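Local coordinates for protein Non-heme chloroperoxidase CPO-A1 (Streptomyces aureofaciens, PDB 1A8Q) that is a cofactor-free haloperoxidase of the alpha/beta hydrolase superfamily that can brominate and may chlorinate in 7-chlorotetracycline biosynthesis, at residues 8-13 with 59-64; 84-89 with 109-114; 99-104 with 209-214; 157-162 with 175-180; 164-169 with 222-227. All coordinates share one frame; numbering follows the deposited sequence.

Contact 1. Residues 8-13 with 59-64; sequences GVEIFY and HSTPVW
The peptide N-H of Glu-10 donates to the hydroxyl of Thr-61, N to OG1 2.8 Å, with a moderate bend (158°). Thr-61 answers through its own backbone, N to Glu-10 O 2.9 Å, so one threonine takes hold of both peptide ends of Glu-10. Two residues along, Phe-12 N donates to Ser-60 OG at 2.9 Å. That OG is also hydrogen-bonded to the carbonyl of Asp-53 and so ties strand 10-16 to the residue that follows strand 48-52. A water joins the Glu-10 carboxylate to this network, lying 2.7 Å from Glu-10 OE1, to which it donates, and equally near Thr-61 OG1.

All this happens at the start of strand 10-16, near the edge of the alpha/beta hydrolase sheet, where the loop between strand 48-52 and helix 69-82 runs nearly antiparallel to the strand. The hydroxyls of Thr-61 and Ser-60 accept from Glu-10 N and Phe-12 N, much as the carbonyls of a partner strand would.

The aromatic part lies at His-59. Phe-12 swings its ring out with CG anti to the backbone N (chi1 -178°), and His-59 lays its CB over one face, 3.6 Å from Phe-12 CG. The imidazole then turns an edge to that phenyl face, planes 64° apart. Farther along the loop, Val-9 CG2 meets Val-63 CG1 at 3.9 Å, the two valines crossing at about a right angle.

Contact 2. Residues 84-89 with 109-114; sequences DLRDVT and TGRLRS
Asp-84, the residue that closes a helix with a Schellman motif, sends OD1 to Arg-111 NH1 at 3.0 Å. This salt bridge is almost straight at 177°; it uses the anti lone pair of OD1 and lies in the guanidinium plane. The same NH1 donates to Leu-85 O at 2.9 Å, reaching that carbonyl from above its plane, so a single nitrogen pins two successive residues. The Arg-111 chain is extended from CG to NE, which carries the group that far.

Arg-86 bends at chi2 (-72°) and lays its guanidinium on that of Arg-111, planes 29° apart; the nearby Asp-84 carboxylate probably eases the meeting of like charges. At Asp-87 the backbone N is bridged by a water to Gly-110 O, while OD2 forms a salt bridge to Arg-113 NH1 at 2.9 Å, the two side chains running side by side.

With Val-88 the parallel strand pairing begins: its N donates to Arg-111 O at 2.9 Å, and its O accepts from Arg-113 N at 2.8 Å and, weakly, from Ser-114 N. This double use marks a beta bulge that shifts the register by one. Thr-89 OG1 then donates to Ser-114 OG at 2.7 Å.

These are the first rungs between the parallel strands 88-93 and 112-118, which are joined by a beta-alpha-beta crossover through helix 96-107. That helix packs on Leu-112 through Tyr-103 and Val-104, while Val-88 leans on Pro-21 and Val-23 of strand 21-25.

Contact 3. Residues 99-104 with 209-214; sequences ELARYV and KKFDIP
Phe-211 drives its ring against helix 96-107, where Leu-100, Ala-101 and Val-104 receive it. Its CG stands anti to the carbonyl carbon (chi1 -84°), and this carries the ring from the loop to the helix surface.

Val-104 approaches at about a right angle to the phenylalanine side chain and takes most of the contact. Its CG2 sits over one face, 4.1 Å above the ring plane but displaced toward the rim, while CG1 touches CD1 of Phe-211 at 3.7 Å. Both methyl branches lie on the same side of the ring plane, toward its CD1-CE1 border. Ala-101, a turn earlier in the helix, comes in at the edge near the ring plane, with its CA 4.1 Å from Phe-211 CE1. Leu-100 also crosses at about a right angle, and its CD2 reaches Phe-211 CZ at 3.7 Å. Beside the ring, Val-104 CG1 also rests 4.0 Å from Lys-210 O.

Here the helix after the nucleophile Ser-94 meets the loop that leads into strand 215-220 of the alpha/beta hydrolase sheet. Leu-100 also packs on Leu-90, Ala-92 and Leu-117 of the strands beneath, and Phe-211 on Ile-239.

No hydrogen bond or salt bridge crosses between the two segments; what joins them is the fit of aliphatic branches to a largely buried ring, which relies on shape and exclusion of water.

Contact 4. Residues 157-162 with 175-180; sequences DTAEGF and GNKDAF
Phe-180 pushes the edge of its ring into the face of Phe-162 where helices 137-162 and 174-184 cross, in the helical cap that many alpha/beta hydrolases carry above the catalytic sheet. The axes of the two short segments approach to 9.3 Å, with 122° between their directions. Both phenylalanines hold CG anti to the backbone N (chi1 -166° for Phe-162 and 180° for Phe-180), which throws each ring out from its helix toward the other. The result is an edge-to-face pair with centroids 4.7 Å apart. Phe-180 CE1 stands 3.4 Å above the Phe-162 plane, over its centre.

One face of the Phe-180 ring lies over the backbone of Ala-159, whose CB touches CD2 of Phe-180 at 3.8 Å, and Thr-158 CG2 comes obliquely to the CZ corner. Ala-159 CB also meets Lys-177 CB, the point where the two backbones draw nearest.

Phe-162 is in turn set edge-to-face with the ring of His-252 of the catalytic triad, so the aromatic pair borders the active site. Phe-180 itself packs on Pro-29 and Leu-30.

Toward the outside, the chains take opposite shapes: Lys-177 is extended beyond CG, while Glu-160 folds back at chi2. Their ends meet as a salt bridge in which NZ of Lys-177 reaches the syn lone pair of Glu-160 OE2 at 2.9 Å, and makes a weaker bond to OE1 at 3.3 Å.

Contact 5. Residues 164-169 with 222-227; sequences SANRPG and DDQVVP
Arg-167 grips the carboxylate of Asp-222 side-on with two nearly straight bonds, NE to OD2 at 3.0 Å and NH2 to OD1 at 2.9 Å. The oxygens lie close to the guanidinium plane, but the nitrogens meet them about 33° out of the carboxylate plane.

Alongside, the amides of Asn-166 and Gln-224 pair almost coplanar: Gln-224 NE2 donates to Asn-166 OD1 at 2.9 Å and Asn-166 ND2 returns a bond to Gln-224 OE1 at 3.2 Å. Ser-164 OG gives its proton to Asp-222 O, 2.8 Å away, and accepts from a water that Gln-224 N also reaches.

The type I turn from Ser-164 to Arg-167 presents Ser-164, Asn-166 and Arg-167 together. In sequence between Asp-222 and Gln-224 stands the triad member Asp-223: its OD1 accepts from Val-225 N (an Asx turn) and from Val-226 N, and OD2 is hydrogen-bonded to His-252 ND1. The contact thus fastens the loop after helix 137-162 to the loop carrying Asp-223 between strand 215-220 and helix 232-238.

Overall arrangement
The five contacts form two clusters and an outlier. Contacts 2 and 3, centres 11 Å apart, touch through a probable Thr-109 to Asp-212 side-chain hydrogen bond and interlock in sequence: contact 2 pairs the strands that helix 96-107 connects, and contact 3 packs on that helix. Contacts 4 and 5, 12 Å apart, lie on the other side of the chain's centre; Ala-165 N probably hydrogen-bonds to Glu-160 O, joining the loop of contact 5 to helix 137-162. Contact 1 comes first in sequence, near one edge of contact 2's sheet, its centre about 32 Å from that of contact 5. Contacts 1 to 3 belong to the sheet and its surroundings, contacts 4 and 5 to the helical cap and loops beside the triad.

Contact 1. Residues 8-13 with 59-64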
# COMPACT_ATOMS: atom_id res chain seq x y z
N GLY A 8 21.67 -6.28 5.50
CA GLY A 8 21.60 -7.47 6.34
C GLY A 8 20.21 -7.67 6.93
O GLY A 8 20.04 -8.56 7.77
N VAL A 9 19.23 -6.93 6.44
CA VAL A 9 17.86 -7.07 6.96
C VAL A 9 17.19 -8.24 6.26
O VAL A 9 17.45 -8.40 5.07
CB VAL A 9 17.08 -5.77 6.75
CG1 VAL A 9 15.60 -5.89 7.04
CG2 VAL A 9 17.67 -4.73 7.74
N GLU A 10 16.38 -9.02 6.95
CA GLU A 10 15.71 -10.13 6.25
C GLU A 10 14.30 -9.72 5.88
O GLU A 10 13.46 -9.44 6.74
CB GLU A 10 15.70 -11.36 7.18
CG GLU A 10 17.11 -11.91 7.36
CD GLU A 10 17.13 -13.17 8.22
OE1 GLU A 10 16.44 -13.20 9.25
OE2 GLU A 10 17.80 -14.13 7.80
N ILE A 11 14.01 -9.70 4.58
CA ILE A 11 12.66 -9.33 4.13
C ILE A 11 11.93 -10.62 3.76
O ILE A 11 12.40 -11.35 2.88
CB ILE A 11 12.75 -8.41 2.90
CG1 ILE A 11 13.34 -7.03 3.32
CG2 ILE A 11 11.39 -8.15 2.23
CD1 ILE A 11 12.54 -6.27 4.35
N PHE A 12 10.84 -10.88 4.46
CA PHE A 12 10.09 -12.13 4.19
C PHE A 12 9.19 -11.90 2.99
O PHE A 12 8.60 -10.82 2.90
CB PHE A 12 9.20 -12.45 5.41
CG PHE A 12 8.43 -13.75 5.22
CD1 PHE A 12 9.05 -14.96 5.51
CD2 PHE A 12 7.13 -13.72 4.78
CE1 PHE A 12 8.32 -16.15 5.34
CE2 PHE A 12 6.42 -14.91 4.58
CZ PHE A 12 7.03 -16.11 4.87
N TYR A 13 8.96 -12.90 2.12
CA TYR A 13 8.02 -12.68 1.04
C TYR A 13 7.41 -14.02 0.60
O TYR A 13 8.01 -15.06 0.87
CB TYR A 13 8.62 -11.96 -0.21
CG TYR A 13 9.76 -12.74 -0.84
CD1 TYR A 13 11.04 -12.76 -0.35
CD2 TYR A 13 9.46 -13.48 -1.99
CE1 TYR A 13 12.05 -13.50 -0.95
CE2 TYR A 13 10.46 -14.21 -2.63
CZ TYR A 13 11.73 -14.22 -2.10
OH TYR A 13 12.72 -14.96 -2.70
N HIS A 59 6.76 -11.07 9.04
CA HIS A 59 7.87 -11.94 9.41
C HIS A 59 9.21 -11.37 8.97
O HIS A 59 10.22 -12.10 9.00
CB HIS A 59 7.74 -13.32 8.72
CG HIS A 59 6.62 -14.13 9.31
ND1 HIS A 59 6.56 -14.57 10.59
CD2 HIS A 59 5.51 -14.58 8.67
CE1 HIS A 59 5.43 -15.24 10.79
NE2 HIS A 59 4.81 -15.26 9.62
N SER A 60 9.24 -10.07 8.61
CA SER A 60 10.56 -9.51 8.29
C SER A 60 11.30 -9.08 9.58
O SER A 60 10.67 -9.04 10.63
CB SER A 60 10.41 -8.24 7.42
OG SER A 60 9.96 -8.66 6.14
N THR A 61 12.58 -8.81 9.48
CA THR A 61 13.31 -8.44 10.74
C THR A 61 12.62 -7.34 11.47
O THR A 61 12.26 -6.29 10.93
CB THR A 61 14.74 -8.01 10.36
OG1 THR A 61 15.38 -8.99 9.58
CG2 THR A 61 15.61 -7.79 11.62
N PRO A 62 12.45 -7.43 12.81
CA PRO A 62 11.86 -6.41 13.63
C PRO A 62 12.91 -5.32 13.90
O PRO A 62 13.50 -5.22 14.98
CB PRO A 62 11.49 -7.14 14.94
CG PRO A 62 12.41 -8.31 14.99
CD PRO A 62 12.71 -8.71 13.55
N VAL A 63 13.18 -4.50 12.88
CA VAL A 63 14.20 -3.46 12.95
C VAL A 63 13.76 -2.25 13.74
O VAL A 63 12.58 -1.95 13.90
CB VAL A 63 14.65 -2.97 11.55
CG1 VAL A 63 15.25 -4.09 10.71
CG2 VAL A 63 13.48 -2.34 10.80
N TRP A 64 14.82 -1.51 14.18
CA TRP A 64 14.57 -0.24 14.84
C TRP A 64 14.51 0.91 13.80
O TRP A 64 13.73 1.83 14.03
CB TRP A 64 15.78 0.08 15.78
CG TRP A 64 15.67 1.45 16.39
CD1 TRP A 64 16.52 2.50 16.12
CD2 TRP A 64 14.65 1.95 17.23
NE1 TRP A 64 16.09 3.63 16.77
CE2 TRP A 64 14.94 3.32 17.46
CE3 TRP A 64 13.53 1.43 17.87
CZ2 TRP A 64 14.14 4.13 18.26
CZ3 TRP A 64 12.72 2.21 18.67
CH2 TRP A 64 13.06 3.56 18.89
O HOH W 1 16.53 -11.03 10.87

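Contact 2. Residues 84-89 with 109-114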
# COMPACT_ATOMS: atom_id res chain seq x y z
N ASP A 84 15.92 -11.02 -9.88
CA ASP A 84 16.15 -10.53 -11.22
C ASP A 84 14.84 -10.46 -11.99
O ASP A 84 14.65 -11.05 -13.07
CB ASP A 84 17.20 -11.38 -11.95
CG ASP A 84 17.69 -10.66 -13.20
OD1 ASP A 84 17.44 -9.46 -13.41
OD2 ASP A 84 18.34 -11.38 -13.99
N LEU A 85 13.88 -9.73 -11.44
CA LEU A 85 12.57 -9.62 -12.05
C LEU A 85 12.51 -8.51 -13.09
O LEU A 85 13.06 -7.43 -12.90
CB LEU A 85 11.53 -9.28 -10.97
CG LEU A 85 11.47 -10.36 -9.85
CD1 LEU A 85 10.46 -9.89 -8.82
CD2 LEU A 85 11.04 -11.69 -10.45
N ARG A 86 11.85 -8.81 -14.21
CA ARG A 86 11.68 -7.87 -15.31
C ARG A 86 10.24 -7.85 -15.78
O ARG A 86 9.47 -8.82 -15.57
CB ARG A 86 12.54 -8.35 -16.50
CG ARG A 86 14.05 -8.37 -16.23
CD ARG A 86 14.51 -6.92 -16.18
NE ARG A 86 15.95 -6.70 -16.27
CZ ARG A 86 16.40 -5.44 -16.37
NH1 ARG A 86 15.55 -4.43 -16.41
NH2 ARG A 86 17.71 -5.20 -16.41
N ASP A 87 9.82 -6.76 -16.45
CA ASP A 87 8.46 -6.64 -16.97
C ASP A 87 7.45 -6.72 -15.83
O ASP A 87 6.41 -7.35 -15.96
CB ASP A 87 8.16 -7.71 -18.01
CG ASP A 87 7.21 -7.29 -19.11
OD1 ASP A 87 6.97 -6.08 -19.30
OD2 ASP A 87 6.67 -8.16 -19.85
N VAL A 88 7.84 -6.10 -14.70
CA VAL A 88 7.00 -6.24 -13.49
C VAL A 88 5.85 -5.27 -13.43
O VAL A 88 5.93 -4.10 -13.83
CB VAL A 88 7.96 -5.96 -12.30
CG1 VAL A 88 7.20 -5.91 -10.97
CG2 VAL A 88 9.13 -6.93 -12.19
N THR A 89 4.72 -5.67 -12.85
CA THR A 89 3.68 -4.72 -12.47
C THR A 89 3.76 -4.57 -10.93
O THR A 89 3.68 -5.60 -10.27
CB THR A 89 2.29 -5.18 -12.87
OG1 THR A 89 2.22 -5.11 -14.32
CG2 THR A 89 1.22 -4.21 -12.35
N THR A 109 12.32 3.08 -14.08
CA THR A 109 11.32 2.11 -14.52
C THR A 109 11.85 1.02 -15.44
O THR A 109 11.04 0.30 -16.04
CB THR A 109 10.17 2.83 -15.25
OG1 THR A 109 10.75 3.57 -16.36
CG2 THR A 109 9.44 3.78 -14.32
N GLY A 110 13.15 0.78 -15.44
CA GLY A 110 13.73 -0.21 -16.35
C GLY A 110 13.22 -1.62 -16.15
O GLY A 110 13.05 -2.38 -17.13
N ARG A 111 12.89 -2.00 -14.91
CA ARG A 111 12.37 -3.35 -14.66
C ARG A 111 10.85 -3.40 -14.71
O ARG A 111 10.26 -4.47 -14.46
CB ARG A 111 12.79 -3.79 -13.24
CG ARG A 111 14.24 -4.09 -13.06
CD ARG A 111 14.55 -4.61 -11.64
NE ARG A 111 15.96 -4.95 -11.54
CZ ARG A 111 16.59 -6.04 -11.93
NH1 ARG A 111 15.95 -7.06 -12.47
NH2 ARG A 111 17.90 -6.10 -11.72
N LEU A 112 10.19 -2.29 -14.96
CA LEU A 112 8.75 -2.24 -14.81
C LEU A 112 7.97 -2.15 -16.11
O LEU A 112 8.36 -1.47 -17.07
CB LEU A 112 8.30 -1.03 -13.96
CG LEU A 112 9.06 -0.77 -12.65
CD1 LEU A 112 8.48 0.44 -11.93
CD2 LEU A 112 8.96 -2.03 -11.77
N ARG A 113 6.82 -2.79 -16.08
CA ARG A 113 5.86 -2.70 -17.17
C ARG A 113 4.79 -1.68 -16.85
O ARG A 113 4.39 -0.88 -17.72
CB ARG A 113 5.19 -4.06 -17.39
CG ARG A 113 4.13 -3.94 -18.51
CD ARG A 113 3.79 -5.38 -18.89
NE ARG A 113 3.22 -5.49 -20.19
CZ ARG A 113 3.28 -6.55 -20.99
NH1 ARG A 113 3.93 -7.65 -20.67
NH2 ARG A 113 2.68 -6.40 -22.17
N SER A 114 4.22 -1.74 -15.64
CA SER A 114 3.08 -0.90 -15.30
C SER A 114 2.93 -0.83 -13.76
O SER A 114 3.68 -1.53 -13.08
CB SER A 114 1.78 -1.41 -15.92
OG SER A 114 1.62 -2.81 -15.55
O HOH W 2 11.45 -4.64 -17.77

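Contact 3. Residues 99-104 with 209-214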
# COMPACT_ATOMS: atom_id res chain seq x y z
N GLU A 99 6.13 3.84 -1.26
CA GLU A 99 7.24 2.96 -1.61
C GLU A 99 7.35 2.78 -3.12
O GLU A 99 8.47 2.79 -3.67
CB GLU A 99 7.03 1.59 -0.90
CG GLU A 99 8.11 0.55 -1.23
CD GLU A 99 7.93 -0.74 -0.39
OE1 GLU A 99 7.60 -0.59 0.80
OE2 GLU A 99 8.12 -1.81 -0.96
N LEU A 100 6.23 2.64 -3.79
CA LEU A 100 6.19 2.47 -5.26
C LEU A 100 6.68 3.77 -5.92
O LEU A 100 7.62 3.68 -6.70
CB LEU A 100 4.75 2.18 -5.67
CG LEU A 100 4.56 1.58 -7.09
CD1 LEU A 100 3.11 1.10 -7.26
CD2 LEU A 100 4.81 2.64 -8.14
N ALA A 101 6.14 4.87 -5.48
CA ALA A 101 6.57 6.17 -6.08
C ALA A 101 8.03 6.44 -5.87
O ALA A 101 8.78 6.86 -6.78
CB ALA A 101 5.69 7.25 -5.49
N ARG A 102 8.55 6.24 -4.65
CA ARG A 102 9.96 6.53 -4.39
C ARG A 102 10.86 5.53 -5.07
O ARG A 102 11.96 5.87 -5.46
CB ARG A 102 10.18 6.67 -2.86
CG ARG A 102 11.64 6.98 -2.52
CD ARG A 102 12.10 8.34 -3.04
NE ARG A 102 11.09 9.35 -2.85
CZ ARG A 102 10.94 10.07 -1.74
NH1 ARG A 102 11.77 9.86 -0.72
NH2 ARG A 102 9.97 10.98 -1.70
N TYR A 103 10.44 4.26 -5.28
CA TYR A 103 11.19 3.33 -6.10
C TYR A 103 11.34 3.87 -7.54
O TYR A 103 12.48 3.83 -8.03
CB TYR A 103 10.47 1.93 -6.12
CG TYR A 103 11.22 0.98 -7.03
CD1 TYR A 103 12.35 0.27 -6.67
CD2 TYR A 103 10.73 0.86 -8.33
CE1 TYR A 103 12.99 -0.56 -7.59
CE2 TYR A 103 11.36 0.05 -9.26
CZ TYR A 103 12.48 -0.64 -8.88
OH TYR A 103 13.09 -1.45 -9.81
N VAL A 104 10.27 4.38 -8.11
CA VAL A 104 10.41 4.95 -9.48
C VAL A 104 11.38 6.14 -9.45
O VAL A 104 12.28 6.29 -10.30
CB VAL A 104 9.04 5.32 -10.02
CG1 VAL A 104 9.11 6.18 -11.29
CG2 VAL A 104 8.27 4.03 -10.36
N LYS A 209 5.96 12.61 -11.37
CA LYS A 209 6.23 13.15 -12.72
C LYS A 209 7.25 12.32 -13.48
O LYS A 209 7.42 12.46 -14.72
CB LYS A 209 6.71 14.60 -12.54
CG LYS A 209 5.69 15.62 -12.05
CD LYS A 209 6.41 16.95 -11.80
CE LYS A 209 5.47 18.05 -11.33
NZ LYS A 209 6.27 19.33 -11.13
N LYS A 210 8.00 11.43 -12.85
CA LYS A 210 8.96 10.56 -13.48
C LYS A 210 8.34 9.25 -13.97
O LYS A 210 9.07 8.48 -14.59
CB LYS A 210 10.13 10.25 -12.54
CG LYS A 210 10.83 11.56 -12.16
CD LYS A 210 12.11 11.29 -11.38
CE LYS A 210 13.12 12.41 -11.68
NZ LYS A 210 13.74 12.15 -13.03
N PHE A 211 7.07 9.03 -13.73
CA PHE A 211 6.42 7.79 -14.21
C PHE A 211 6.36 7.87 -15.74
O PHE A 211 6.07 8.96 -16.26
CB PHE A 211 5.03 7.67 -13.63
CG PHE A 211 4.91 7.06 -12.24
CD1 PHE A 211 5.64 7.57 -11.20
CD2 PHE A 211 4.01 6.03 -12.04
CE1 PHE A 211 5.52 7.02 -9.92
CE2 PHE A 211 3.88 5.47 -10.76
CZ PHE A 211 4.63 5.98 -9.72
N ASP A 212 6.65 6.78 -16.40
CA ASP A 212 6.56 6.74 -17.86
C ASP A 212 6.00 5.39 -18.29
O ASP A 212 6.45 4.78 -19.27
CB ASP A 212 7.94 7.02 -18.45
CG ASP A 212 9.03 6.05 -18.11
OD1 ASP A 212 8.85 5.16 -17.24
OD2 ASP A 212 10.13 6.11 -18.71
N ILE A 213 5.27 4.75 -17.36
CA ILE A 213 4.65 3.45 -17.62
C ILE A 213 3.16 3.58 -17.37
O ILE A 213 2.75 4.46 -16.63
CB ILE A 213 5.21 2.38 -16.65
CG1 ILE A 213 5.06 2.83 -15.19
CG2 ILE A 213 6.67 2.08 -16.99
CD1 ILE A 213 5.55 1.77 -14.21
N PRO A 214 2.30 2.74 -17.96
CA PRO A 214 0.87 2.81 -17.76
C PRO A 214 0.60 2.68 -16.25
O PRO A 214 1.22 1.80 -15.67
CB PRO A 214 0.30 1.62 -18.52
CG PRO A 214 1.37 1.19 -19.44
CD PRO A 214 2.70 1.70 -18.94

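Contact 4. Residues 157-162 with 175-180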
# COMPACT_ATOMS: atom_id res chain seq x y z
N ASP A 157 -9.83 -0.44 17.41
CA ASP A 157 -10.62 0.76 17.15
C ASP A 157 -10.40 1.31 15.73
O ASP A 157 -11.36 1.79 15.11
CB ASP A 157 -10.23 1.85 18.15
CG ASP A 157 -10.59 1.49 19.59
OD1 ASP A 157 -11.43 0.64 19.85
OD2 ASP A 157 -10.00 2.12 20.49
N THR A 158 -9.19 1.23 15.24
CA THR A 158 -8.84 1.73 13.91
C THR A 158 -9.47 0.90 12.79
O THR A 158 -9.72 1.48 11.72
CB THR A 158 -7.31 1.70 13.78
OG1 THR A 158 -6.84 2.60 14.81
CG2 THR A 158 -6.82 2.20 12.43
N ALA A 159 -9.70 -0.39 13.06
CA ALA A 159 -10.32 -1.20 11.97
C ALA A 159 -11.67 -0.65 11.55
O ALA A 159 -12.04 -0.81 10.37
CB ALA A 159 -10.45 -2.64 12.47
N GLU A 160 -12.43 -0.02 12.43
CA GLU A 160 -13.73 0.54 12.09
C GLU A 160 -13.61 1.59 10.97
O GLU A 160 -14.31 1.46 9.97
CB GLU A 160 -14.40 1.21 13.29
CG GLU A 160 -14.61 0.25 14.46
CD GLU A 160 -15.61 -0.85 14.12
OE1 GLU A 160 -16.63 -0.57 13.45
OE2 GLU A 160 -15.40 -2.02 14.52
N GLY A 161 -12.70 2.54 11.13
CA GLY A 161 -12.51 3.54 10.08
C GLY A 161 -11.88 2.93 8.83
O GLY A 161 -12.17 3.37 7.70
N PHE A 162 -10.93 2.01 9.01
CA PHE A 162 -10.20 1.45 7.87
C PHE A 162 -11.18 0.81 6.88
O PHE A 162 -10.99 0.90 5.67
CB PHE A 162 -9.23 0.41 8.41
CG PHE A 162 -8.16 -0.06 7.47
CD1 PHE A 162 -8.40 -1.15 6.65
CD2 PHE A 162 -6.92 0.55 7.50
CE1 PHE A 162 -7.39 -1.60 5.79
CE2 PHE A 162 -5.90 0.07 6.68
CZ PHE A 162 -6.18 -0.98 5.84
N GLY A 175 -14.66 -10.99 11.21
CA GLY A 175 -13.40 -11.59 10.78
C GLY A 175 -12.45 -10.59 10.15
O GLY A 175 -11.23 -10.71 10.29
N ASN A 176 -12.92 -9.66 9.31
CA ASN A 176 -12.04 -8.69 8.67
C ASN A 176 -11.33 -7.87 9.78
O ASN A 176 -10.13 -7.61 9.62
CB ASN A 176 -12.88 -7.68 7.84
CG ASN A 176 -13.24 -8.13 6.43
OD1 ASN A 176 -14.39 -8.00 6.02
ND2 ASN A 176 -12.30 -8.64 5.64
N LYS A 177 -12.10 -7.48 10.74
CA LYS A 177 -11.55 -6.64 11.83
C LYS A 177 -10.55 -7.44 12.66
O LYS A 177 -9.49 -6.92 13.06
CB LYS A 177 -12.66 -6.09 12.72
CG LYS A 177 -13.73 -5.27 12.03
CD LYS A 177 -14.91 -4.97 12.99
CE LYS A 177 -16.04 -4.35 12.16
NZ LYS A 177 -17.12 -3.80 13.05
N ASP A 178 -10.89 -8.71 12.93
CA ASP A 178 -9.97 -9.54 13.69
C ASP A 178 -8.69 -9.81 12.91
O ASP A 178 -7.60 -9.86 13.47
CB ASP A 178 -10.62 -10.89 14.08
CG ASP A 178 -11.73 -10.72 15.10
OD1 ASP A 178 -11.89 -9.70 15.79
OD2 ASP A 178 -12.58 -11.62 15.16
N ALA A 179 -8.80 -9.98 11.58
CA ALA A 179 -7.58 -10.20 10.79
C ALA A 179 -6.67 -8.96 10.71
O ALA A 179 -5.44 -9.08 10.64
CB ALA A 179 -7.97 -10.66 9.39
N PHE A 180 -7.31 -7.79 10.67
CA PHE A 180 -6.59 -6.51 10.72
C PHE A 180 -5.73 -6.48 11.99
O PHE A 180 -4.52 -6.20 11.90
CB PHE A 180 -7.62 -5.36 10.70
CG PHE A 180 -6.99 -3.99 10.75
CD1 PHE A 180 -6.66 -3.33 9.57
CD2 PHE A 180 -6.80 -3.35 11.96
CE1 PHE A 180 -6.10 -2.06 9.64
CE2 PHE A 180 -6.25 -2.07 12.02
CZ PHE A 180 -5.91 -1.44 10.85

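Contact 5. Residues 164-169 with 222-227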
# COMPACT_ATOMS: atom_id res chain seq x y z
N SER A 164 -14.58 1.45 6.86
CA SER A 164 -15.84 2.20 6.84
C SER A 164 -16.96 1.34 7.39
O SER A 164 -18.11 1.31 6.92
CB SER A 164 -16.23 2.66 5.41
OG SER A 164 -15.22 3.57 4.98
N ALA A 165 -16.69 0.71 8.55
CA ALA A 165 -17.65 -0.24 9.11
C ALA A 165 -18.76 0.45 9.87
O ALA A 165 -19.64 -0.20 10.48
CB ALA A 165 -16.85 -1.20 10.01
N ASN A 166 -18.74 1.77 9.91
CA ASN A 166 -19.82 2.56 10.48
C ASN A 166 -20.97 2.75 9.50
O ASN A 166 -22.02 3.28 9.91
CB ASN A 166 -19.29 3.92 10.95
CG ASN A 166 -18.23 4.48 10.02
OD1 ASN A 166 -18.34 4.51 8.80
ND2 ASN A 166 -17.12 4.94 10.63
N ARG A 167 -20.81 2.36 8.25
CA ARG A 167 -21.92 2.55 7.30
C ARG A 167 -22.94 1.44 7.40
O ARG A 167 -22.58 0.27 7.31
CB ARG A 167 -21.39 2.63 5.88
CG ARG A 167 -20.27 3.65 5.74
CD ARG A 167 -20.84 5.03 6.05
NE ARG A 167 -19.96 6.05 5.48
CZ ARG A 167 -20.07 7.34 5.84
NH1 ARG A 167 -20.97 7.69 6.75
NH2 ARG A 167 -19.30 8.24 5.26
N PRO A 168 -24.19 1.80 7.67
CA PRO A 168 -25.27 0.83 7.73
C PRO A 168 -25.27 -0.06 6.51
O PRO A 168 -25.04 0.42 5.40
CB PRO A 168 -26.54 1.69 7.73
CG PRO A 168 -26.09 3.01 8.27
CD PRO A 168 -24.67 3.20 7.82
N GLY A 169 -25.51 -1.36 6.70
CA GLY A 169 -25.55 -2.27 5.56
C GLY A 169 -24.24 -2.60 4.89
O GLY A 169 -24.23 -3.10 3.74
N ASP A 222 -15.45 6.63 -0.21
CA ASP A 222 -15.74 6.67 1.20
C ASP A 222 -14.51 6.24 2.01
O ASP A 222 -14.61 5.53 3.03
CB ASP A 222 -16.96 5.80 1.57
CG ASP A 222 -17.43 6.05 2.98
OD1 ASP A 222 -17.33 7.20 3.47
OD2 ASP A 222 -17.84 5.09 3.66
N ASP A 223 -13.35 6.62 1.50
CA ASP A 223 -12.08 6.28 2.18
C ASP A 223 -11.89 7.27 3.33
O ASP A 223 -11.63 8.47 3.17
CB ASP A 223 -10.96 6.28 1.16
CG ASP A 223 -9.67 5.69 1.69
OD1 ASP A 223 -9.41 5.91 2.91
OD2 ASP A 223 -8.96 5.05 0.91
N GLN A 224 -11.99 6.71 4.54
CA GLN A 224 -11.91 7.54 5.76
C GLN A 224 -10.50 7.63 6.28
O GLN A 224 -10.26 8.18 7.38
CB GLN A 224 -12.85 6.90 6.80
CG GLN A 224 -14.31 6.90 6.45
CD GLN A 224 -15.23 6.21 7.43
OE1 GLN A 224 -14.89 6.10 8.61
NE2 GLN A 224 -16.40 5.77 6.99
N VAL A 225 -9.52 7.11 5.57
CA VAL A 225 -8.11 7.10 5.99
C VAL A 225 -7.28 7.98 5.05
O VAL A 225 -6.48 8.82 5.50
CB VAL A 225 -7.54 5.67 6.01
CG1 VAL A 225 -6.08 5.61 6.46
CG2 VAL A 225 -8.36 4.76 6.94
N VAL A 226 -7.45 7.78 3.74
CA VAL A 226 -6.69 8.48 2.71
C VAL A 226 -7.70 9.18 1.81
O VAL A 226 -8.36 8.55 1.01
CB VAL A 226 -5.80 7.51 1.93
CG1 VAL A 226 -5.02 8.19 0.81
CG2 VAL A 226 -4.78 6.83 2.88
N PRO A 227 -7.88 10.49 1.96
CA PRO A 227 -8.98 11.18 1.30
C PRO A 227 -8.81 11.25 -0.20
O PRO A 227 -7.78 11.70 -0.68
CB PRO A 227 -8.98 12.57 1.93
CG PRO A 227 -7.59 12.74 2.44
CD PRO A 227 -7.20 11.36 2.96
O HOH W 3 -12.49 3.84 4.97